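Local structure of albumin-1 (Psophocarpus tetragonolobus, 1WBA) at residues Phe118-Gly123 against Arg128-Leu133; Ile59-Glu62 against Gln68-Asn71; Ile30-Thr35 against Leu104-Arg109. The protein serves as a 2S storage protein of the seed and belongs to the leguminous Kunitz-type protease inhibitor family. All coordinates share one frame; numbering follows the deposited sequence.

Interaction 1: Phe118-Gly123 against Arg128-Leu133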
loop_
_atom_site.group_PDB
_atom_site.type_symbol
_atom_site.label_atom_id
_atom_site.label_comp_id
_atom_site.label_asym_id
_atom_site.label_seq_id
_atom_site.Cartn_x
_atom_site.Cartn_y
_atom_site.Cartn_z
ATOM N N PHE A 118 -4.329 0.010 -7.038
ATOM C CA PHE A 118 -4.660 0.493 -5.708
ATOM C C PHE A 118 -5.375 1.817 -5.848
ATOM O O PHE A 118 -5.191 2.486 -6.853
ATOM C CB PHE A 118 -3.374 0.713 -4.903
ATOM C CG PHE A 118 -2.638 -0.552 -4.591
ATOM C CD1 PHE A 118 -3.020 -1.337 -3.516
ATOM C CD2 PHE A 118 -1.596 -0.985 -5.400
ATOM C CE1 PHE A 118 -2.374 -2.548 -3.246
ATOM C CE2 PHE A 118 -0.949 -2.187 -5.141
ATOM C CZ PHE A 118 -1.342 -2.973 -4.060
ATOM N N THR A 119 -6.255 2.151 -4.902
ATOM C CA THR A 119 -6.931 3.467 -4.903
ATOM C C THR A 119 -6.926 3.995 -3.467
ATOM O O THR A 119 -6.666 3.242 -2.515
ATOM C CB THR A 119 -8.401 3.444 -5.439
ATOM O OG1 THR A 119 -9.231 2.675 -4.572
ATOM C CG2 THR A 119 -8.474 2.869 -6.824
ATOM N N ILE A 120 -7.218 5.276 -3.308
ATOM C CA ILE A 120 -7.234 5.902 -1.991
ATOM C C ILE A 120 -8.586 6.564 -1.770
ATOM O O ILE A 120 -9.141 7.155 -2.705
ATOM C CB ILE A 120 -6.166 7.034 -1.905
ATOM C CG1 ILE A 120 -4.753 6.466 -2.065
ATOM C CG2 ILE A 120 -6.313 7.792 -0.601
ATOM C CD1 ILE A 120 -3.671 7.509 -2.335
ATOM N N GLN A 121 -9.118 6.447 -0.555
ATOM C CA GLN A 121 -10.382 7.079 -0.177
ATOM C C GLN A 121 -10.198 7.623 1.227
ATOM O O GLN A 121 -9.294 7.182 1.931
ATOM C CB GLN A 121 -11.514 6.070 -0.124
ATOM C CG GLN A 121 -12.103 5.717 -1.440
ATOM C CD GLN A 121 -13.394 4.965 -1.286
ATOM O OE1 GLN A 121 -13.837 4.672 -0.174
ATOM N NE2 GLN A 121 -13.993 4.611 -2.393
ATOM N N LYS A 122 -11.021 8.591 1.631
ATOM C CA LYS A 122 -10.948 9.140 2.983
ATOM C C LYS A 122 -11.089 7.969 3.938
ATOM O O LYS A 122 -11.954 7.116 3.739
ATOM C CB LYS A 122 -12.095 10.107 3.242
ATOM C CG LYS A 122 -11.914 11.423 2.569
ATOM C CD LYS A 122 -13.077 12.351 2.853
ATOM C CE LYS A 122 -12.988 13.585 1.957
ATOM N NZ LYS A 122 -13.199 13.259 0.501
ATOM N N GLY A 123 -10.258 7.942 4.972
ATOM C CA GLY A 123 -10.271 6.841 5.918
ATOM C C GLY A 123 -11.071 7.056 7.185
ATOM O O GLY A 123 -11.496 6.079 7.806
ATOM N N ARG A 128 -7.255 14.568 6.571
ATOM C CA ARG A 128 -5.996 14.051 6.035
ATOM C C ARG A 128 -5.719 12.592 6.402
ATOM O O ARG A 128 -4.560 12.154 6.417
ATOM C CB ARG A 128 -4.821 14.954 6.454
ATOM C CG ARG A 128 -5.025 16.429 6.140
ATOM C CD ARG A 128 -4.018 17.325 6.858
ATOM N NE ARG A 128 -4.392 18.732 6.722
ATOM C CZ ARG A 128 -3.749 19.760 7.281
ATOM N NH1 ARG A 128 -2.677 19.566 8.039
ATOM N NH2 ARG A 128 -4.156 21.001 7.040
ATOM N N THR A 129 -6.773 11.859 6.746
ATOM C CA THR A 129 -6.624 10.447 7.045
ATOM C C THR A 129 -7.272 9.673 5.868
ATOM O O THR A 129 -8.345 10.040 5.373
ATOM C CB THR A 129 -7.230 10.051 8.414
ATOM O OG1 THR A 129 -8.643 10.256 8.401
ATOM C CG2 THR A 129 -6.586 10.852 9.537
ATOM N N TYR A 130 -6.611 8.610 5.422
ATOM C CA TYR A 130 -7.071 7.829 4.282
ATOM C C TYR A 130 -6.971 6.335 4.490
ATOM O O TYR A 130 -6.407 5.874 5.468
ATOM C CB TYR A 130 -6.210 8.202 3.070
ATOM C CG TYR A 130 -6.396 9.633 2.706
ATOM C CD1 TYR A 130 -7.447 10.013 1.884
ATOM C CD2 TYR A 130 -5.599 10.622 3.270
ATOM C CE1 TYR A 130 -7.711 11.341 1.627
ATOM C CE2 TYR A 130 -5.848 11.972 3.022
ATOM C CZ TYR A 130 -6.912 12.320 2.198
ATOM O OH TYR A 130 -7.164 13.636 1.914
ATOM N N LYS A 131 -7.535 5.584 3.554
ATOM C CA LYS A 131 -7.452 4.128 3.576
ATOM C C LYS A 131 -7.099 3.739 2.156
ATOM O O LYS A 131 -7.333 4.509 1.218
ATOM C CB LYS A 131 -8.768 3.479 4.004
ATOM C CG LYS A 131 -9.907 3.700 3.067
ATOM C CD LYS A 131 -11.105 2.945 3.542
ATOM C CE LYS A 131 -12.310 3.331 2.738
ATOM N NZ LYS A 131 -13.466 2.463 3.068
ATOM N N LEU A 132 -6.499 2.563 2.009
ATOM C CA LEU A 132 -6.078 2.041 0.702
ATOM C C LEU A 132 -6.991 0.891 0.291
ATOM O O LEU A 132 -7.408 0.101 1.130
ATOM C CB LEU A 132 -4.621 1.562 0.777
ATOM C CG LEU A 132 -3.560 2.595 1.176
ATOM C CD1 LEU A 132 -2.185 1.932 1.251
ATOM C CD2 LEU A 132 -3.533 3.740 0.191
ATOM N N LEU A 133 -7.336 0.825 -0.986
ATOM C CA LEU A 133 -8.185 -0.244 -1.467
ATOM C C LEU A 133 -7.466 -0.889 -2.639
ATOM O O LEU A 133 -6.529 -0.317 -3.194
ATOM C CB LEU A 133 -9.548 0.297 -1.929
ATOM C CG LEU A 133 -10.422 1.014 -0.874
ATOM C CD1 LEU A 133 -10.368 2.493 -1.067
ATOM C CD2 LEU A 133 -11.825 0.536 -0.930
#

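Interaction 2: Ile59-Glu62 against Gln68-Asn71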
loop_
_atom_site.group_PDB
_atom_site.type_symbol
_atom_site.label_atom_id
_atom_site.label_comp_id
_atom_site.label_asym_id
_atom_site.label_seq_id
_atom_site.Cartn_x
_atom_site.Cartn_y
_atom_site.Cartn_z
ATOM N N ILE A 59 3.998 7.214 -5.421
ATOM C CA ILE A 59 2.593 6.952 -5.698
ATOM C C ILE A 59 2.322 7.602 -7.058
ATOM O O ILE A 59 2.480 8.818 -7.220
ATOM C CB ILE A 59 1.699 7.540 -4.578
ATOM C CG1 ILE A 59 2.117 6.934 -3.231
ATOM C CG2 ILE A 59 0.232 7.259 -4.874
ATOM C CD1 ILE A 59 1.409 7.482 -2.050
ATOM N N SER A 60 1.989 6.773 -8.045
ATOM C CA SER A 60 1.774 7.233 -9.420
ATOM C C SER A 60 0.469 6.776 -10.032
ATOM O O SER A 60 -0.043 5.710 -9.699
ATOM C CB SER A 60 2.904 6.693 -10.312
ATOM O OG SER A 60 4.172 6.966 -9.742
ATOM N N SER A 61 -0.055 7.565 -10.965
ATOM C CA SER A 61 -1.264 7.160 -11.642
ATOM C C SER A 61 -0.887 5.934 -12.489
ATOM O O SER A 61 0.216 5.844 -13.047
ATOM C CB SER A 61 -1.804 8.286 -12.536
ATOM O OG SER A 61 -0.817 8.755 -13.427
ATOM N N GLU A 62 -1.778 4.956 -12.505
ATOM C CA GLU A 62 -1.566 3.749 -13.277
ATOM C C GLU A 62 -1.535 4.116 -14.766
ATOM O O GLU A 62 -0.720 3.607 -15.520
ATOM C CB GLU A 62 -2.689 2.753 -12.965
ATOM C CG GLU A 62 -2.779 1.613 -13.937
ATOM C CD GLU A 62 -3.841 0.623 -13.578
ATOM O OE1 GLU A 62 -5.034 0.931 -13.696
ATOM O OE2 GLU A 62 -3.466 -0.485 -13.177
ATOM N N GLN A 68 -0.554 13.514 -17.797
ATOM C CA GLN A 68 -0.870 12.785 -16.577
ATOM C C GLN A 68 -1.400 13.790 -15.572
ATOM O O GLN A 68 -1.077 14.977 -15.641
ATOM C CB GLN A 68 0.388 12.112 -16.016
ATOM C CG GLN A 68 0.917 10.935 -16.825
ATOM C CD GLN A 68 2.068 10.251 -16.111
ATOM O OE1 GLN A 68 2.061 10.117 -14.883
ATOM N NE2 GLN A 68 3.072 9.837 -16.865
ATOM N N PRO A 69 -2.256 13.339 -14.645
ATOM C CA PRO A 69 -2.807 14.247 -13.636
ATOM C C PRO A 69 -1.677 14.792 -12.764
ATOM O O PRO A 69 -0.741 14.057 -12.419
ATOM C CB PRO A 69 -3.711 13.330 -12.810
ATOM C CG PRO A 69 -4.099 12.259 -13.784
ATOM C CD PRO A 69 -2.791 11.980 -14.471
ATOM N N ARG A 70 -1.736 16.081 -12.454
ATOM C CA ARG A 70 -0.727 16.703 -11.612
ATOM C C ARG A 70 -0.813 16.162 -10.186
ATOM O O ARG A 70 0.207 15.878 -9.576
ATOM C CB ARG A 70 -0.908 18.218 -11.614
ATOM N N ASN A 71 -2.032 15.934 -9.703
ATOM C CA ASN A 71 -2.246 15.447 -8.353
ATOM C C ASN A 71 -2.980 14.119 -8.279
ATOM O O ASN A 71 -3.702 13.732 -9.206
ATOM C CB ASN A 71 -3.004 16.491 -7.542
ATOM C CG ASN A 71 -2.295 17.824 -7.522
ATOM O OD1 ASN A 71 -2.704 18.744 -8.213
ATOM N ND2 ASN A 71 -1.205 17.922 -6.780
HETATM O O HOH W 1 2.327 7.780 -13.473
#

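Interaction 3: Ile30-Thr35 against Leu104-Arg109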
loop_
_atom_site.group_PDB
_atom_site.type_symbol
_atom_site.label_atom_id
_atom_site.label_comp_id
_atom_site.label_asym_id
_atom_site.label_seq_id
_atom_site.Cartn_x
_atom_site.Cartn_y
_atom_site.Cartn_z
ATOM N N ILE A 30 5.470 1.318 6.776
ATOM C CA ILE A 30 5.503 0.143 5.905
ATOM C C ILE A 30 6.904 -0.479 5.935
ATOM O O ILE A 30 7.910 0.225 5.813
ATOM C CB ILE A 30 5.154 0.528 4.432
ATOM C CG1 ILE A 30 3.838 1.313 4.377
ATOM C CG2 ILE A 30 5.105 -0.732 3.545
ATOM C CD1 ILE A 30 2.665 0.600 5.022
ATOM N N ASP A 31 6.948 -1.806 5.992
ATOM C CA ASP A 31 8.198 -2.559 6.080
ATOM C C ASP A 31 8.105 -3.773 5.142
ATOM O O ASP A 31 7.024 -4.084 4.619
ATOM C CB ASP A 31 8.330 -3.015 7.536
ATOM C CG ASP A 31 9.723 -3.448 7.928
ATOM O OD1 ASP A 31 10.650 -3.567 7.099
ATOM O OD2 ASP A 31 9.874 -3.667 9.137
ATOM N N VAL A 32 9.245 -4.408 4.875
ATOM C CA VAL A 32 9.288 -5.590 4.029
ATOM C C VAL A 32 10.110 -6.608 4.826
ATOM O O VAL A 32 11.256 -6.345 5.191
ATOM C CB VAL A 32 9.949 -5.313 2.658
ATOM C CG1 VAL A 32 9.883 -6.557 1.804
ATOM C CG2 VAL A 32 9.236 -4.188 1.934
ATOM N N VAL A 33 9.484 -7.734 5.155
ATOM C CA VAL A 33 10.115 -8.799 5.938
ATOM C C VAL A 33 9.708 -10.151 5.369
ATOM O O VAL A 33 8.857 -10.241 4.488
ATOM C CB VAL A 33 9.674 -8.780 7.447
ATOM C CG1 VAL A 33 10.054 -7.475 8.112
ATOM C CG2 VAL A 33 8.166 -9.009 7.595
ATOM N N ALA A 34 10.352 -11.206 5.845
ATOM C CA ALA A 34 10.006 -12.545 5.409
ATOM C C ALA A 34 8.923 -13.008 6.373
ATOM O O ALA A 34 8.995 -12.724 7.572
ATOM C CB ALA A 34 11.196 -13.446 5.516
ATOM N N THR A 35 7.866 -13.608 5.844
ATOM C CA THR A 35 6.811 -14.158 6.682
ATOM C C THR A 35 6.704 -15.631 6.280
ATOM O O THR A 35 7.201 -16.024 5.226
ATOM C CB THR A 35 5.420 -13.473 6.460
ATOM O OG1 THR A 35 4.997 -13.625 5.097
ATOM C CG2 THR A 35 5.463 -12.022 6.843
ATOM N N LEU A 104 -0.357 -8.521 0.400
ATOM C CA LEU A 104 0.628 -7.737 -0.342
ATOM C C LEU A 104 2.027 -8.353 -0.327
ATOM O O LEU A 104 2.569 -8.683 0.727
ATOM C CB LEU A 104 0.697 -6.290 0.160
ATOM C CG LEU A 104 -0.584 -5.454 0.166
ATOM C CD1 LEU A 104 -0.212 -3.991 0.289
ATOM C CD2 LEU A 104 -1.362 -5.670 -1.089
ATOM N N LYS A 105 2.604 -8.491 -1.513
ATOM C CA LYS A 105 3.933 -9.053 -1.671
ATOM C C LYS A 105 4.690 -8.203 -2.679
ATOM O O LYS A 105 4.084 -7.458 -3.466
ATOM C CB LYS A 105 3.846 -10.476 -2.244
ATOM C CG LYS A 105 3.062 -11.498 -1.414
ATOM C CD LYS A 105 3.845 -11.918 -0.178
ATOM C CE LYS A 105 3.320 -13.251 0.377
ATOM N NZ LYS A 105 3.999 -13.570 1.668
ATOM N N LEU A 106 6.012 -8.309 -2.662
ATOM C CA LEU A 106 6.816 -7.600 -3.649
ATOM C C LEU A 106 6.461 -8.284 -4.979
ATOM O O LEU A 106 6.319 -9.511 -5.037
ATOM C CB LEU A 106 8.310 -7.757 -3.359
ATOM C CG LEU A 106 8.838 -7.032 -2.117
ATOM C CD1 LEU A 106 10.352 -7.059 -2.151
ATOM C CD2 LEU A 106 8.339 -5.597 -2.069
ATOM N N ALA A 107 6.258 -7.486 -6.019
ATOM C CA ALA A 107 5.883 -8.001 -7.330
ATOM C C ALA A 107 7.002 -8.744 -8.037
ATOM O O ALA A 107 8.181 -8.470 -7.801
ATOM C CB ALA A 107 5.410 -6.860 -8.213
ATOM N N GLY A 108 6.607 -9.672 -8.905
ATOM C CA GLY A 108 7.543 -10.428 -9.716
ATOM C C GLY A 108 8.224 -11.610 -9.090
ATOM O O GLY A 108 9.165 -12.135 -9.667
ATOM N N ARG A 109 7.749 -12.036 -7.932
ATOM C CA ARG A 109 8.351 -13.165 -7.232
ATOM C C ARG A 109 7.389 -14.353 -7.205
ATOM O O ARG A 109 7.781 -15.475 -7.503
ATOM C CB ARG A 109 8.746 -12.766 -5.805
ATOM C CG ARG A 109 9.350 -11.369 -5.665
ATOM C CD ARG A 109 10.685 -11.237 -6.375
ATOM N NE ARG A 109 11.626 -10.412 -5.612
ATOM C CZ ARG A 109 11.654 -9.077 -5.597
ATOM N NH1 ARG A 109 10.788 -8.363 -6.313
ATOM N NH2 ARG A 109 12.561 -8.452 -4.851
HETATM O O HOH W 2 4.127 -15.819 3.561
#

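Interaction 1: Phe118-Gly123 against Arg128-Leu133
The backbone oxygen of Q121 takes one hydrogen bond, from K131 N at 2.9 Å, nearly along the C=O axis, and the ring edge of Y130 lies against the same atom, with CD1 3.4 Å from Q121 O. The tyrosine reaches this place because its CG stands anti to its carbonyl carbon (chi1 -64°), which brings the ring alongside the neighbouring strand, with CD1 also 3.5 Å from I120 CG2. Further along, I120 and L132 run side by side in the same direction, with CG1 of I120 3.7 Å from CD2 of L132. The other face of the sheet carries T119, Q121, K131 and L133; here the leucine lies across the glutamine at about a right angle, CD1 of L133 resting 3.7 Å from CG of Q121. A phenylalanine in place of Y130 would probably keep the I120 contact but leave Y6 N without the hydroxyl to which it is bonded. At the turn end, before the connecting loop, G123 N meets T129 O at 2.9 Å with an N-H...O angle of 177°, while K122 diverges from Y130 and sends NZ to D3 and E74. T119-L133 and Q121-K131 are hydrogen-bonded pairs, I120-L132 and K122-Y130 non-hydrogen-bonded ones; the strand axes make 148°, a twisted antiparallel beta hairpin of the Kunitz-type beta-trefoil.

Interaction 2: Ile59-Glu62 against Gln68-Asn71
S61 and Q68 turn their side chains toward each other across a gap too wide for direct backbone pairing, their CA atoms being 7.5 Å apart. The glutamine, extended beyond CG, presents the oxygen of its amide rather than the nitrogen: OE1 lies 3.5 Å from S61 OG. Both atoms have other partners: S61 OG is hydrogen-bonded to D63 O, and Q68 OE1 accepts from R16 NE. A water closes the gap, giving one hydrogen to S61 O at 2.9 Å and the other to Q68 OE1 at 2.7 Å; it meets the amide oxygen at a bent angle, 127° between Q68 CD, Q68 OE1 and the water. In the beta-trefoil this is where strand 56-61 ends and the long loop leading to strand 78-82 folds back beside it, so the contact is small, burying 91 Å² in all. P69 comes up beside the serine by the ring carbon next to its nitrogen, with CD 3.9 Å from S61 OG. Chi1 of S61 (54°) sets OG between the backbone N and the carbonyl carbon and directs it toward Q68 OE1, with P69 CD off to the flank of the CB-OG bond. N15 serves the two segments together, its OD1 accepting from S61 N and its ND2 donating to P69 O.

Interaction 3: Ile30-Thr35 against Leu104-Arg109
V32 holds CG1 anti to its backbone N (chi1 -177°), which carries that methyl toward L106, while a bend at chi2 of K105 (-74°) brings its ammonium back toward T35 even though its CB departs the other way. These turns create two separate points of contact between chains whose nearest CA atoms, V32 and L106, are 8.3 Å apart. At the apolar point the two side chains approach at a slant, V32 CG1 lying 4.0 Å from L106 CD1; F82 touches both and extends the cluster. On another flank of L106, one face of the R109 guanidinium lies against CB of the leucine, offset toward the rim; R109 NH1 bonds A107 O (3.0 Å) near the guanidinium plane and also pairs with D90. The polar point is indirect. K105 NZ sits 3.6 Å from T35 OG1, and a water bridges them, accepting from K105 NZ at 2.9 Å and lying 2.8 Å from T35 OG1. The ammonium has further support from a salt bridge to E38, a hydrogen bond to S45 and a cation-pi contact with F97, so its buried charge is probably well compensated. S45 OG also bonds T35 OG1, and E38 also accepts from T35 N. One apolar and one water-bridged contact thus join V32 of strand 30-33, and T35 just after it, to strand 103-106 within the beta-trefoil of the Kunitz-type family.

How the interactions relate
Interaction 2 comes between the two halves of interaction 3 in the sequence, since residues 59-71 fall between 35 and 104, and interaction 1 follows both. All three reach the large curled antiparallel sheet; interaction 3 also brings in strand 103-106 of the small sheet. Centres of interactions 1 and 2 are 15 Å apart, those of 1 and 3 are 20 Å apart on opposite sides of the chain's centre, and those of 2 and 3 are 23 Å apart. The direct touch between contacts is F118 CE1 to L104 CD2 at 3.9 Å. Strand 78-82 also links 1 and 3, touching F118 and I120 as well as V32 and L106. The three contacts thus sample a hairpin, a loop return and a contact between distant strands within one helix-free beta-trefoil.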